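Local coordinates for protein luciferase-like monooxygenase (Streptomyces bottropensis, PDB 4US5) that probably acts as a flavin-dependent monooxygenase of the bacterial luciferase family, inserting oxygen from molecular oxygen into an organic substrate, at residues V45-A50 against G78-S83; L107-A112 against P166-L171; H27-A32 against A64-E69. One frame throughout, in Å; residues are numbered along the deposited sequence.

Contact 1. Residues V45-A50 against G78-S83; sequences VAEHHA and GGVLLS. With NA (sodium ion), chain B; NA (sodium ion), chain C.
Gly-78 opens the contact by giving its N-H to Val-45 O, a nearly straight bond of 2.8 Å (175°) that carries the parallel pairing of the strands to the point where the chain turns a corner. Its own carbonyl lies against Ala-46, with Gly-78 O 3.3 Å from Ala-46 CB. The peptide between Gly-78 and Gly-79 is cis, the non-prolyl cis peptide known at this strand end in relatives of bacterial luciferase. Gly-79 O then meets the base of the Glu-47 side chain at CB. Past Val-80, whose CA lies close to Glu-47 OE1, the N-H of Leu-81 reaches that same oxygen at 3.1 Å, coming from above the carboxylate plane rather than within it. The Leu-81 side chain crosses the glutamate, its CG 3.6 Å from Glu-47 CD. With CG of Glu-47 anti to the backbone N (chi1 176°) and the chain extended beyond it, the carboxylate spans the gap between the segments, and there OE1 also binds a sodium ion at 2.8 Å, shared with Glu-60. The other oxygen, Glu-47 OE2, takes a 2.6 Å bond from His-49 NE2 on its anti lone pair and a second hydrogen bond with Tyr-85. Leu-81 CD1 meets the edge of the His-49 ring in its plane, 3.9 Å from CD2. Were His-49 replaced by alanine, OE2 would probably lose its imidazole donor and Leu-81 CD1 the ring edge beside it. His-49 ND1 bonds Glu-92 of the neighbouring subunit, and its ring packs on helix 117-124. Val-45 leans on helix 59-68, while Val-80 pairs onward with strand 105-110.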
ATOM      1  N   VAL D  45      -2.040 -11.590   4.553  1.00 21.81           N
ATOM      2  CA  VAL D  45      -2.793 -11.336   3.347  1.00 22.69           C
ATOM      3  C   VAL D  45      -1.931 -11.788   2.153  1.00 21.28           C
ATOM      4  O   VAL D  45      -0.750 -11.417   2.054  1.00 20.80           O
ATOM      5  CB  VAL D  45      -3.121  -9.823   3.174  1.00 24.00           C
ATOM      6  CG1 VAL D  45      -3.945  -9.593   1.910  1.00 22.98           C
ATOM      7  CG2 VAL D  45      -3.888  -9.296   4.386  1.00 23.60           C
ATOM      8  N   ALA D  46      -2.506 -12.647   1.311  1.00 22.14           N
ATOM      9  CA  ALA D  46      -1.781 -13.263   0.217  1.00 23.72           C
ATOM     10  C   ALA D  46      -1.884 -12.404  -1.037  1.00 26.77           C
ATOM     11  O   ALA D  46      -2.695 -11.488  -1.098  1.00 34.87           O
ATOM     12  CB  ALA D  46      -2.330 -14.655  -0.064  1.00 25.97           C
ATOM     13  N   GLU D  47      -0.986 -12.641  -1.977  1.00 25.42           N
ATOM     14  CA  GLU D  47      -0.924 -11.864  -3.214  1.00 25.08           C
ATOM     15  C   GLU D  47      -1.337 -12.762  -4.349  1.00 24.50           C
ATOM     16  O   GLU D  47      -0.674 -13.786  -4.589  1.00 26.38           O
ATOM     17  CB  GLU D  47       0.500 -11.370  -3.439  1.00 25.87           C
ATOM     18  CG  GLU D  47       0.701 -10.618  -4.746  1.00 26.08           C
ATOM     19  CD  GLU D  47       2.026  -9.879  -4.810  1.00 28.05           C
ATOM     20  OE1 GLU D  47       2.614  -9.556  -3.739  1.00 29.09           O
ATOM     21  OE2 GLU D  47       2.458  -9.562  -5.953  1.00 28.51           O
ATOM     22  N   HIS D  48      -2.416 -12.380  -5.033  1.00 23.87           N
ATOM     23  CA  HIS D  48      -2.914 -13.094  -6.216  1.00 24.19           C
ATOM     24  C   HIS D  48      -3.261 -12.107  -7.308  1.00 26.25           C
ATOM     25  O   HIS D  48      -4.050 -11.170  -7.083  1.00 25.73           O
ATOM     26  CB  HIS D  48      -4.159 -13.904  -5.858  1.00 23.86           C
ATOM     27  CG  HIS D  48      -3.871 -15.048  -4.933  1.00 27.97           C
ATOM     28  ND1 HIS D  48      -3.362 -16.248  -5.378  1.00 31.00           N
ATOM     29  CD2 HIS D  48      -3.986 -15.163  -3.584  1.00 32.60           C
ATOM     30  CE1 HIS D  48      -3.167 -17.053  -4.346  1.00 35.04           C
ATOM     31  NE2 HIS D  48      -3.549 -16.423  -3.246  1.00 33.50           N
ATOM     32  N   HIS D  49      -2.767 -12.382  -8.514  1.00 26.64           N
ATOM     33  CA  HIS D  49      -2.938 -11.476  -9.654  1.00 25.80           C
ATOM     34  C   HIS D  49      -3.884 -12.039 -10.689  1.00 28.66           C
ATOM     35  O   HIS D  49      -3.819 -13.241 -11.007  1.00 28.99           O
ATOM     36  CB  HIS D  49      -1.584 -11.240 -10.300  1.00 24.21           C
ATOM     37  CG  HIS D  49      -0.607 -10.543  -9.422  1.00 23.85           C
ATOM     38  ND1 HIS D  49      -0.517  -9.176  -9.388  1.00 23.74           N
ATOM     39  CD2 HIS D  49       0.395 -11.006  -8.631  1.00 23.63           C
ATOM     40  CE1 HIS D  49       0.444  -8.817  -8.563  1.00 24.44           C
ATOM     41  NE2 HIS D  49       1.007  -9.906  -8.078  1.00 24.05           N
ATOM     42  N   ALA D  50      -4.733 -11.183 -11.237  1.00 26.04           N
ATOM     43  CA  ALA D  50      -5.519 -11.509 -12.439  1.00 30.94           C
ATOM     44  C   ALA D  50      -6.416 -12.749 -12.274  1.00 34.03           C
ATOM     45  O   ALA D  50      -6.606 -13.528 -13.224  1.00 31.73           O
ATOM     46  CB  ALA D  50      -4.596 -11.696 -13.633  1.00 30.91           C
ATOM     47  N   GLY D  78       1.460 -12.628   3.376  1.00 24.34           N
ATOM     48  CA  GLY D  78       1.705 -14.073   3.249  1.00 27.02           C
ATOM     49  C   GLY D  78       1.319 -14.596   1.856  1.00 30.12           C
ATOM     50  O   GLY D  78       0.377 -15.345   1.726  1.00 27.62           O
ATOM     51  N   GLY D  79       2.051 -14.221   0.807  1.00 30.86           N
ATOM     52  CA  GLY D  79       3.286 -13.459   0.887  1.00 29.13           C
ATOM     53  C   GLY D  79       3.445 -12.504  -0.313  1.00 32.98           C
ATOM     54  O   GLY D  79       2.789 -12.657  -1.338  1.00 38.61           O
ATOM     55  N   VAL D  80       4.318 -11.521  -0.163  1.00 29.15           N
ATOM     56  CA  VAL D  80       4.684 -10.650  -1.255  1.00 27.43           C
ATOM     57  C   VAL D  80       5.568 -11.414  -2.255  1.00 27.99           C
ATOM     58  O   VAL D  80       6.534 -12.059  -1.872  1.00 27.04           O
ATOM     59  CB  VAL D  80       5.450  -9.417  -0.750  1.00 27.41           C
ATOM     60  CG1 VAL D  80       6.153  -8.698  -1.897  1.00 26.97           C
ATOM     61  CG2 VAL D  80       4.502  -8.457  -0.045  1.00 29.25           C
ATOM     62  N   LEU D  81       5.235 -11.290  -3.525  1.00 27.28           N
ATOM     63  CA  LEU D  81       5.969 -11.968  -4.589  1.00 28.01           C
ATOM     64  C   LEU D  81       7.221 -11.177  -5.008  1.00 28.66           C
ATOM     65  O   LEU D  81       7.228 -10.436  -5.993  1.00 32.07           O
ATOM     66  CB  LEU D  81       5.025 -12.251  -5.729  1.00 27.09           C
ATOM     67  CG  LEU D  81       3.745 -13.011  -5.347  1.00 30.32           C
ATOM     68  CD1 LEU D  81       2.896 -13.267  -6.580  1.00 32.05           C
ATOM     69  CD2 LEU D  81       4.018 -14.329  -4.594  1.00 29.85           C
ATOM     70  N   LEU D  82       8.253 -11.304  -4.198  1.00 29.75           N
ATOM     71  CA  LEU D  82       9.408 -10.441  -4.255  1.00 32.10           C
ATOM     72  C   LEU D  82      10.128 -10.476  -5.611  1.00 35.23           C
ATOM     73  O   LEU D  82      10.758  -9.499  -6.003  1.00 37.08           O
ATOM     74  CB  LEU D  82      10.383 -10.807  -3.149  1.00 29.93           C
ATOM     75  CG  LEU D  82      11.667  -9.993  -3.039  1.00 30.51           C
ATOM     76  CD1 LEU D  82      11.379  -8.504  -2.868  1.00 32.81           C
ATOM     77  CD2 LEU D  82      12.500 -10.506  -1.894  1.00 31.37           C
ATOM     78  N   SER D  83      10.041 -11.597  -6.327  1.00 35.10           N
ATOM     79  CA  SER D  83      10.710 -11.689  -7.649  1.00 39.77           C
ATOM     80  C   SER D  83      10.098 -10.703  -8.654  1.00 39.88           C
ATOM     81  O   SER D  83      10.703 -10.422  -9.670  1.00 41.30           O
ATOM     82  CB  SER D  83      10.766 -13.128  -8.187  1.00 38.94           C
ATOM     83  OG  SER D  83       9.484 -13.525  -8.550  1.00 49.45           O
TER
HETATM   84 NA    NA B1339      -6.617 -11.576  -8.330  1.00 36.98          NA
HETATM   85 NA    NA C1338       2.796  -6.802  -3.444  1.00 36.65          NA
HETATM   86  O   HOH W   1       5.045  -5.344  -3.611  1.00 28.06           O

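Contact 2. Residues L107-A112 against P166-L171; sequences LGIGRA and PALWLL. With NA (sodium ion), chain E.
Leu-107 to Gly-110 and Ala-167 to Leu-171 are neighbouring parallel strands in the sheet of the TIM-barrel fold, the architecture of the luciferase-like family. The axes of the two segments run 26° apart, and four backbone bonds join them in parallel register. Leu-107 N donates to Ala-167 O, Trp-169 N to Leu-107 O, Ile-109 N to Trp-169 O, and Leu-171 N to Ile-109 O at 2.8 Å. The two acceptors on strand 107-110 belong to Leu-107 and Ile-109, so Gly-108 turns its carbonyl the other way, to the N-H of Val-80 on the next strand.

On one face, Leu-107 and Leu-168 run alongside each other, with Leu-107 CG 3.7 Å from Leu-168 CD1. Ile-109 and Leu-170 continue this apolar layer, and Leu-170 CD1 comes within 3.5 Å of Ile-109 O. Helix 137-147 covers the face, touching both Leu-107 and Leu-168. The other face bears Trp-169, whose CB sits 3.9 Å from Gly-108 CA; with CG opposite the carbonyl carbon (chi1 -78°), the indole leads off the strand pair. Its ring meets Trp-44 edge to face, and NE1 bonds a buffer molecule, consistent with a pocket there. Leu-171 CD1 packs directly on Gly-108 CA at 3.7 Å, close to where a CB would otherwise be.

Past Leu-171 the strands part. Gly-110 O binds a sodium ion, and a water bridges the gap, accepting from Arg-111 N at 2.9 Å and donating to Leu-171 O at 3.0 Å.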
ATOM      1  N   LEU D 107       6.589  -9.221   7.141  1.00 23.96           N
ATOM      2  CA  LEU D 107       6.865  -9.231   5.726  1.00 24.93           C
ATOM      3  C   LEU D 107       7.152 -10.684   5.299  1.00 25.98           C
ATOM      4  O   LEU D 107       8.309 -11.100   5.241  1.00 27.18           O
ATOM      5  CB  LEU D 107       8.041  -8.346   5.399  1.00 25.11           C
ATOM      6  CG  LEU D 107       8.549  -8.234   3.964  1.00 24.78           C
ATOM      7  CD1 LEU D 107       7.435  -8.170   2.945  1.00 26.72           C
ATOM      8  CD2 LEU D 107       9.460  -7.021   3.833  1.00 26.56           C
ATOM      9  N   GLY D 108       6.082 -11.418   5.031  1.00 24.69           N
ATOM     10  CA  GLY D 108       6.194 -12.728   4.436  1.00 28.04           C
ATOM     11  C   GLY D 108       6.457 -12.597   2.948  1.00 27.93           C
ATOM     12  O   GLY D 108       5.799 -11.817   2.247  1.00 25.16           O
ATOM     13  N   ILE D 109       7.444 -13.360   2.474  1.00 28.62           N
ATOM     14  CA  ILE D 109       7.879 -13.348   1.064  1.00 28.53           C
ATOM     15  C   ILE D 109       7.557 -14.693   0.460  1.00 30.31           C
ATOM     16  O   ILE D 109       7.874 -15.718   1.065  1.00 34.20           O
ATOM     17  CB  ILE D 109       9.402 -13.162   0.991  1.00 30.14           C
ATOM     18  CG1 ILE D 109       9.783 -11.805   1.562  1.00 31.74           C
ATOM     19  CG2 ILE D 109       9.919 -13.314  -0.451  1.00 32.95           C
ATOM     20  CD1 ILE D 109       9.098 -10.644   0.866  1.00 32.31           C
ATOM     21  N   GLY D 110       6.922 -14.700  -0.706  1.00 32.69           N
ATOM     22  CA  GLY D 110       6.589 -15.935  -1.399  1.00 34.41           C
ATOM     23  C   GLY D 110       7.137 -16.010  -2.822  1.00 39.74           C
ATOM     24  O   GLY D 110       7.519 -14.984  -3.413  1.00 38.44           O
ATOM     25  N   ARG D 111       7.138 -17.223  -3.382  1.00 39.54           N
ATOM     26  CA  ARG D 111       7.625 -17.479  -4.752  1.00 42.01           C
ATOM     27  C   ARG D 111       6.626 -17.102  -5.807  1.00 34.88           C
ATOM     28  O   ARG D 111       5.410 -17.324  -5.654  1.00 35.96           O
ATOM     29  CB  ARG D 111       7.947 -18.971  -4.982  1.00 48.94           C
ATOM     30  CG  ARG D 111       9.238 -19.482  -4.401  1.00 55.09           C
ATOM     31  CD  ARG D 111       9.725 -20.761  -5.092  1.00 59.92           C
ATOM     32  NE  ARG D 111       8.758 -21.861  -4.883  1.00 62.78           N
ATOM     33  CZ  ARG D 111       8.560 -22.515  -3.724  1.00 53.84           C
ATOM     34  NH1 ARG D 111       9.291 -22.256  -2.661  1.00 45.85           N
ATOM     35  NH2 ARG D 111       7.630 -23.455  -3.653  1.00 55.79           N
ATOM     36  N   ALA D 112       7.140 -16.605  -6.939  1.00 34.29           N
ATOM     37  CA  ALA D 112       6.295 -16.158  -8.034  1.00 33.00           C
ATOM     38  C   ALA D 112       6.247 -17.214  -9.155  1.00 36.79           C
ATOM     39  O   ALA D 112       5.823 -16.916 -10.284  1.00 41.09           O
ATOM     40  CB  ALA D 112       6.819 -14.860  -8.597  1.00 34.25           C
ATOM     41  N   PRO D 166       9.972  -4.627  10.144  1.00 26.35           N
ATOM     42  CA  PRO D 166       9.029  -5.724   9.922  1.00 27.63           C
ATOM     43  C   PRO D 166       9.740  -7.062  10.032  1.00 28.45           C
ATOM     44  O   PRO D 166      10.929  -7.127   9.752  1.00 28.82           O
ATOM     45  CB  PRO D 166       8.576  -5.511   8.490  1.00 27.34           C
ATOM     46  CG  PRO D 166       9.706  -4.798   7.839  1.00 28.00           C
ATOM     47  CD  PRO D 166      10.238  -3.882   8.892  1.00 30.85           C
ATOM     48  N   ALA D 167       9.003  -8.086  10.447  1.00 29.15           N
ATOM     49  CA  ALA D 167       9.555  -9.434  10.639  1.00 28.61           C
ATOM     50  C   ALA D 167       9.500 -10.182   9.337  1.00 29.11           C
ATOM     51  O   ALA D 167       8.417 -10.419   8.783  1.00 26.23           O
ATOM     52  CB  ALA D 167       8.776 -10.175  11.713  1.00 27.35           C
ATOM     53  N   LEU D 168      10.674 -10.547   8.841  1.00 31.11           N
ATOM     54  CA  LEU D 168      10.828 -11.261   7.592  1.00 34.19           C
ATOM     55  C   LEU D 168      10.490 -12.763   7.762  1.00 35.06           C
ATOM     56  O   LEU D 168      11.011 -13.435   8.667  1.00 35.70           O
ATOM     57  CB  LEU D 168      12.277 -11.069   7.097  1.00 36.91           C
ATOM     58  CG  LEU D 168      12.577 -10.978   5.620  1.00 40.43           C
ATOM     59  CD1 LEU D 168      11.726  -9.937   4.920  1.00 42.21           C
ATOM     60  CD2 LEU D 168      14.069 -10.650   5.438  1.00 42.48           C
ATOM     61  N   TRP D 169       9.596 -13.252   6.917  1.00 34.08           N
ATOM     62  CA  TRP D 169       9.220 -14.656   6.870  1.00 31.73           C
ATOM     63  C   TRP D 169       9.344 -15.149   5.446  1.00 32.73           C
ATOM     64  O   TRP D 169       9.045 -14.428   4.487  1.00 32.75           O
ATOM     65  CB  TRP D 169       7.754 -14.852   7.311  1.00 30.40           C
ATOM     66  CG  TRP D 169       7.535 -14.792   8.787  1.00 32.98           C
ATOM     67  CD1 TRP D 169       7.475 -13.673   9.557  1.00 32.80           C
ATOM     68  CD2 TRP D 169       7.319 -15.894   9.667  1.00 34.35           C
ATOM     69  NE1 TRP D 169       7.223 -14.002  10.848  1.00 33.68           N
ATOM     70  CE2 TRP D 169       7.136 -15.365  10.952  1.00 33.72           C
ATOM     71  CE3 TRP D 169       7.268 -17.280   9.494  1.00 33.18           C
ATOM     72  CZ2 TRP D 169       6.921 -16.160  12.060  1.00 36.36           C
ATOM     73  CZ3 TRP D 169       7.050 -18.081  10.603  1.00 33.44           C
ATOM     74  CH2 TRP D 169       6.875 -17.521  11.871  1.00 37.58           C
ATOM     75  N   LEU D 170       9.763 -16.396   5.287  1.00 34.93           N
ATOM     76  CA  LEU D 170       9.781 -17.020   3.977  1.00 33.98           C
ATOM     77  C   LEU D 170       8.664 -18.019   3.915  1.00 35.22           C
ATOM     78  O   LEU D 170       8.550 -18.894   4.793  1.00 34.57           O
ATOM     79  CB  LEU D 170      11.135 -17.694   3.692  1.00 38.14           C
ATOM     80  CG  LEU D 170      11.245 -18.340   2.303  1.00 41.49           C
ATOM     81  CD1 LEU D 170      10.946 -17.337   1.200  1.00 40.26           C
ATOM     82  CD2 LEU D 170      12.633 -18.920   2.102  1.00 44.48           C
ATOM     83  N   LEU D 171       7.814 -17.879   2.899  1.00 30.48           N
ATOM     84  CA  LEU D 171       6.750 -18.821   2.630  1.00 32.10           C
ATOM     85  C   LEU D 171       7.223 -19.726   1.526  1.00 37.01           C
ATOM     86  O   LEU D 171       7.765 -19.269   0.518  1.00 31.53           O
ATOM     87  CB  LEU D 171       5.485 -18.135   2.169  1.00 32.96           C
ATOM     88  CG  LEU D 171       4.640 -17.510   3.277  1.00 35.15           C
ATOM     89  CD1 LEU D 171       5.336 -16.296   3.891  1.00 34.71           C
ATOM     90  CD2 LEU D 171       3.266 -17.151   2.731  1.00 38.13           C
TER
HETATM   91 NA    NA E1337       8.976 -14.103  -5.549  1.00 44.62          NA
HETATM   92  O   HOH W   2       6.317 -19.643  -2.026  1.00 46.49           O

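Contact 3. Residues H27-A32 against A64-E69; sequences HSIELA and ARIAAE. With P4G (1-ethoxy-2-(2-ethoxyethoxy)ethane), chain F.
Ile-66 and Ala-32 make the tight part of this helix-helix contact: Ile-66 CG2 presses on Ala-32 CB at 3.5 Å, closer than usual for two methyl carbons. Phe-43 of strand 42-45 touches both residues. The Ile-66 and Ile-29 side chains cross at a slant, their CG1 atoms 4.1 Å apart; Ile-66 CG1 is brought there by standing anti to its carbonyl carbon (chi1 -71°), and its end methyl CD1 lies against Ser-28 O. Ser-28 itself turns its hydroxyl to Glu-11 and takes no polar part between the helices.

Against this compressed methyl pair, the other side of the contact meets at ordinary distances and is mixed in character, with Glu-69 partly exposed. Ile-29 CD1 lies over the centre of one face of the Arg-65 guanidinium, 3.7 Å from CZ, and the two side chains meet at about a right angle. The other branch of the isoleucine, Ile-29 CG2, rests on Glu-69 CG at 3.9 Å. Bent at chi2 (57°), Arg-65 brings its guanidinium alongside the glutamate, and Arg-65 NE donates to Glu-69 OE2 at 2.8 Å within the guanidinium plane. This salt bridge, with a weak second bond from NH2, fixes the turn of the flat group that Ile-29 covers. Glu-69 OE1 forms a further salt bridge with Arg-33. The neighbouring subunit covers part of this side, its Tyr-101 bonding Arg-65 NH1 and its Leu-100 packing on Ile-29, so it is not simply a solvent face.

At their closest the axes of the two helical segments are 9.8 Å apart and 36° from parallel. Such same-direction packing of successive helices over the strand between them is characteristic of the outer helical layer of a TIM barrel.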
ATOM      1  N   HIS D  27     -15.090  -8.302   4.052  1.00 26.98           N
ATOM      2  CA  HIS D  27     -15.101  -9.527   4.835  1.00 27.64           C
ATOM      3  C   HIS D  27     -13.753  -9.851   5.426  1.00 25.67           C
ATOM      4  O   HIS D  27     -13.684 -10.424   6.504  1.00 26.14           O
ATOM      5  CB  HIS D  27     -15.625 -10.686   3.986  1.00 29.36           C
ATOM      6  CG  HIS D  27     -17.087 -10.609   3.730  1.00 31.74           C
ATOM      7  ND1 HIS D  27     -17.679 -11.227   2.658  1.00 30.43           N
ATOM      8  CD2 HIS D  27     -18.084  -9.990   4.406  1.00 34.49           C
ATOM      9  CE1 HIS D  27     -18.975 -11.000   2.680  1.00 32.28           C
ATOM     10  NE2 HIS D  27     -19.251 -10.263   3.735  1.00 34.84           N
ATOM     11  N   SER D  28     -12.669  -9.463   4.740  1.00 24.46           N
ATOM     12  CA  SER D  28     -11.332  -9.639   5.285  1.00 24.94           C
ATOM     13  C   SER D  28     -11.161  -8.849   6.554  1.00 23.94           C
ATOM     14  O   SER D  28     -10.601  -9.351   7.526  1.00 22.63           O
ATOM     15  CB  SER D  28     -10.245  -9.195   4.289  1.00 26.12           C
ATOM     16  OG  SER D  28     -10.270 -10.027   3.161  1.00 31.86           O
ATOM     17  N   ILE D  29     -11.620  -7.606   6.523  1.00 24.86           N
ATOM     18  CA  ILE D  29     -11.525  -6.730   7.677  1.00 25.28           C
ATOM     19  C   ILE D  29     -12.321  -7.310   8.859  1.00 25.90           C
ATOM     20  O   ILE D  29     -11.834  -7.373   9.979  1.00 26.25           O
ATOM     21  CB  ILE D  29     -12.014  -5.313   7.314  1.00 25.89           C
ATOM     22  CG1 ILE D  29     -11.052  -4.689   6.274  1.00 23.58           C
ATOM     23  CG2 ILE D  29     -12.105  -4.441   8.535  1.00 28.62           C
ATOM     24  CD1 ILE D  29     -11.599  -3.453   5.570  1.00 26.20           C
ATOM     25  N   GLU D  30     -13.531  -7.747   8.576  1.00 25.84           N
ATOM     26  CA  GLU D  30     -14.374  -8.373   9.580  1.00 27.00           C
ATOM     27  C   GLU D  30     -13.726  -9.627  10.188  1.00 28.62           C
ATOM     28  O   GLU D  30     -13.744  -9.830  11.408  1.00 30.26           O
ATOM     29  CB  GLU D  30     -15.717  -8.697   8.970  1.00 30.27           C
ATOM     30  CG  GLU D  30     -16.549  -7.445   8.737  1.00 33.04           C
ATOM     31  CD  GLU D  30     -17.807  -7.662   7.896  1.00 38.20           C
ATOM     32  OE1 GLU D  30     -18.137  -8.813   7.557  1.00 45.95           O
ATOM     33  OE2 GLU D  30     -18.453  -6.655   7.560  1.00 43.78           O
ATOM     34  N   LEU D  31     -13.127 -10.461   9.349  1.00 26.72           N
ATOM     35  CA  LEU D  31     -12.445 -11.671   9.841  1.00 24.64           C
ATOM     36  C   LEU D  31     -11.223 -11.301  10.670  1.00 24.09           C
ATOM     37  O   LEU D  31     -10.967 -11.922  11.702  1.00 23.93           O
ATOM     38  CB  LEU D  31     -12.061 -12.605   8.695  1.00 25.62           C
ATOM     39  CG  LEU D  31     -11.249 -13.851   9.066  1.00 29.57           C
ATOM     40  CD1 LEU D  31     -12.056 -14.749  10.022  1.00 31.92           C
ATOM     41  CD2 LEU D  31     -10.882 -14.624   7.817  1.00 28.64           C
ATOM     42  N   ALA D  32     -10.473 -10.277  10.240  1.00 22.11           N
ATOM     43  CA  ALA D  32      -9.344  -9.829  10.995  1.00 22.42           C
ATOM     44  C   ALA D  32      -9.748  -9.303  12.394  1.00 22.38           C
ATOM     45  O   ALA D  32      -9.050  -9.572  13.363  1.00 23.80           O
ATOM     46  CB  ALA D  32      -8.580  -8.771  10.254  1.00 23.33           C
ATOM     47  N   ALA D  64      -2.271  -2.268   5.401  1.00 20.29           N
ATOM     48  CA  ALA D  64      -2.323  -0.874   5.915  1.00 20.18           C
ATOM     49  C   ALA D  64      -3.691  -0.582   6.590  1.00 20.65           C
ATOM     50  O   ALA D  64      -3.768   0.083   7.635  1.00 20.46           O
ATOM     51  CB  ALA D  64      -2.068   0.093   4.790  1.00 21.20           C
ATOM     52  N   ARG D  65      -4.752  -1.104   6.016  1.00 19.96           N
ATOM     53  CA  ARG D  65      -6.090  -0.941   6.570  1.00 19.97           C
ATOM     54  C   ARG D  65      -6.347  -1.831   7.799  1.00 21.59           C
ATOM     55  O   ARG D  65      -6.793  -1.349   8.838  1.00 22.12           O
ATOM     56  CB  ARG D  65      -7.134  -1.214   5.526  1.00 19.33           C
ATOM     57  CG  ARG D  65      -8.567  -1.184   6.040  1.00 20.04           C
ATOM     58  CD  ARG D  65      -8.938   0.140   6.706  1.00 20.24           C
ATOM     59  NE  ARG D  65     -10.329   0.083   7.110  1.00 21.47           N
ATOM     60  CZ  ARG D  65     -11.365   0.183   6.275  1.00 23.03           C
ATOM     61  NH1 ARG D  65     -11.185   0.416   4.978  1.00 22.49           N
ATOM     62  NH2 ARG D  65     -12.601   0.072   6.746  1.00 25.72           N
ATOM     63  N   ILE D  66      -6.040  -3.115   7.682  1.00 21.38           N
ATOM     64  CA  ILE D  66      -6.344  -4.057   8.746  1.00 19.80           C
ATOM     65  C   ILE D  66      -5.565  -3.790  10.027  1.00 22.12           C
ATOM     66  O   ILE D  66      -6.105  -3.991  11.114  1.00 21.99           O
ATOM     67  CB  ILE D  66      -6.171  -5.504   8.263  1.00 19.40           C
ATOM     68  CG1 ILE D  66      -7.302  -5.839   7.284  1.00 21.20           C
ATOM     69  CG2 ILE D  66      -6.093  -6.484   9.454  1.00 19.43           C
ATOM     70  CD1 ILE D  66      -7.196  -7.189   6.617  1.00 21.18           C
ATOM     71  N   ALA D  67      -4.332  -3.345   9.905  1.00 20.26           N
ATOM     72  CA  ALA D  67      -3.549  -2.996  11.080  1.00 22.56           C
ATOM     73  C   ALA D  67      -4.187  -1.820  11.856  1.00 22.19           C
ATOM     74  O   ALA D  67      -4.077  -1.754  13.060  1.00 25.05           O
ATOM     75  CB  ALA D  67      -2.127  -2.691  10.712  1.00 22.35           C
ATOM     76  N   ALA D  68      -4.898  -0.936  11.156  1.00 23.64           N
ATOM     77  CA  ALA D  68      -5.633   0.167  11.802  1.00 22.96           C
ATOM     78  C   ALA D  68      -6.921  -0.286  12.478  1.00 23.23           C
ATOM     79  O   ALA D  68      -7.451   0.420  13.332  1.00 26.93           O
ATOM     80  CB  ALA D  68      -5.975   1.255  10.782  1.00 20.69           C
ATOM     81  N   GLU D  69      -7.443  -1.449  12.056  1.00 23.42           N
ATOM     82  CA  GLU D  69      -8.676  -1.998  12.558  1.00 25.30           C
ATOM     83  C   GLU D  69      -8.498  -3.023  13.689  1.00 23.98           C
ATOM     84  O   GLU D  69      -9.483  -3.526  14.205  1.00 24.62           O
ATOM     85  CB  GLU D  69      -9.411  -2.696  11.425  1.00 27.33           C
ATOM     86  CG  GLU D  69      -9.776  -1.786  10.263  1.00 29.80           C
ATOM     87  CD  GLU D  69     -10.997  -0.968  10.529  1.00 35.39           C
ATOM     88  OE1 GLU D  69     -11.690  -1.235  11.549  1.00 37.72           O
ATOM     89  OE2 GLU D  69     -11.286  -0.057   9.719  1.00 34.14           O
TER
HETATM   90  C8  P4G F1342      -7.448   3.757  13.853  1.00 55.36           C
HETATM   91  C7  P4G F1342      -6.156   3.756  14.668  1.00 56.75           C
HETATM   92  O4  P4G F1342      -5.438   2.509  14.569  1.00 54.49           O
HETATM   93  C6  P4G F1342      -4.046   2.525  14.119  1.00 50.17           C
HETATM   94  C5  P4G F1342      -3.043   3.236  15.055  1.00 59.17           C
HETATM   95  O3  P4G F1342      -1.744   2.601  15.032  1.00 62.06           O
HETATM   96  C4  P4G F1342      -0.741   3.290  15.807  1.00 66.18           C
HETATM   97  C3  P4G F1342       0.081   2.319  16.664  1.00 65.07           C
HETATM   98  O2  P4G F1342       0.429   1.158  15.896  1.00 63.09           O
HETATM   99  C2  P4G F1342      -0.025  -0.103  16.393  1.00 48.24           C
HETATM  100  C1  P4G F1342      -1.525  -0.213  16.235  1.00 48.21           C

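Contacts 1 and 2 belong to one continuous sheet: strands 74-81 and 105-110 are neighbours, so the two pairs form adjoining parts of the barrel wall, with centres about 9 Å apart. Contact 3 lies in the helical layer, its centre about 17 Å from that of contact 1 and about 20 Å from that of contact 2. Chemistry follows place. Contact 2, only partly buried, is chiefly backbone pairing flanked by leucines and isoleucine on one face, and holds sodium through a backbone carbonyl. Contact 1, wholly buried at a strand end, adds an imidazole and a carboxylate that itself binds sodium. Contact 3, also largely buried, has no hydrogen bond between its segments and relies on apolar packing beside a salt bridge.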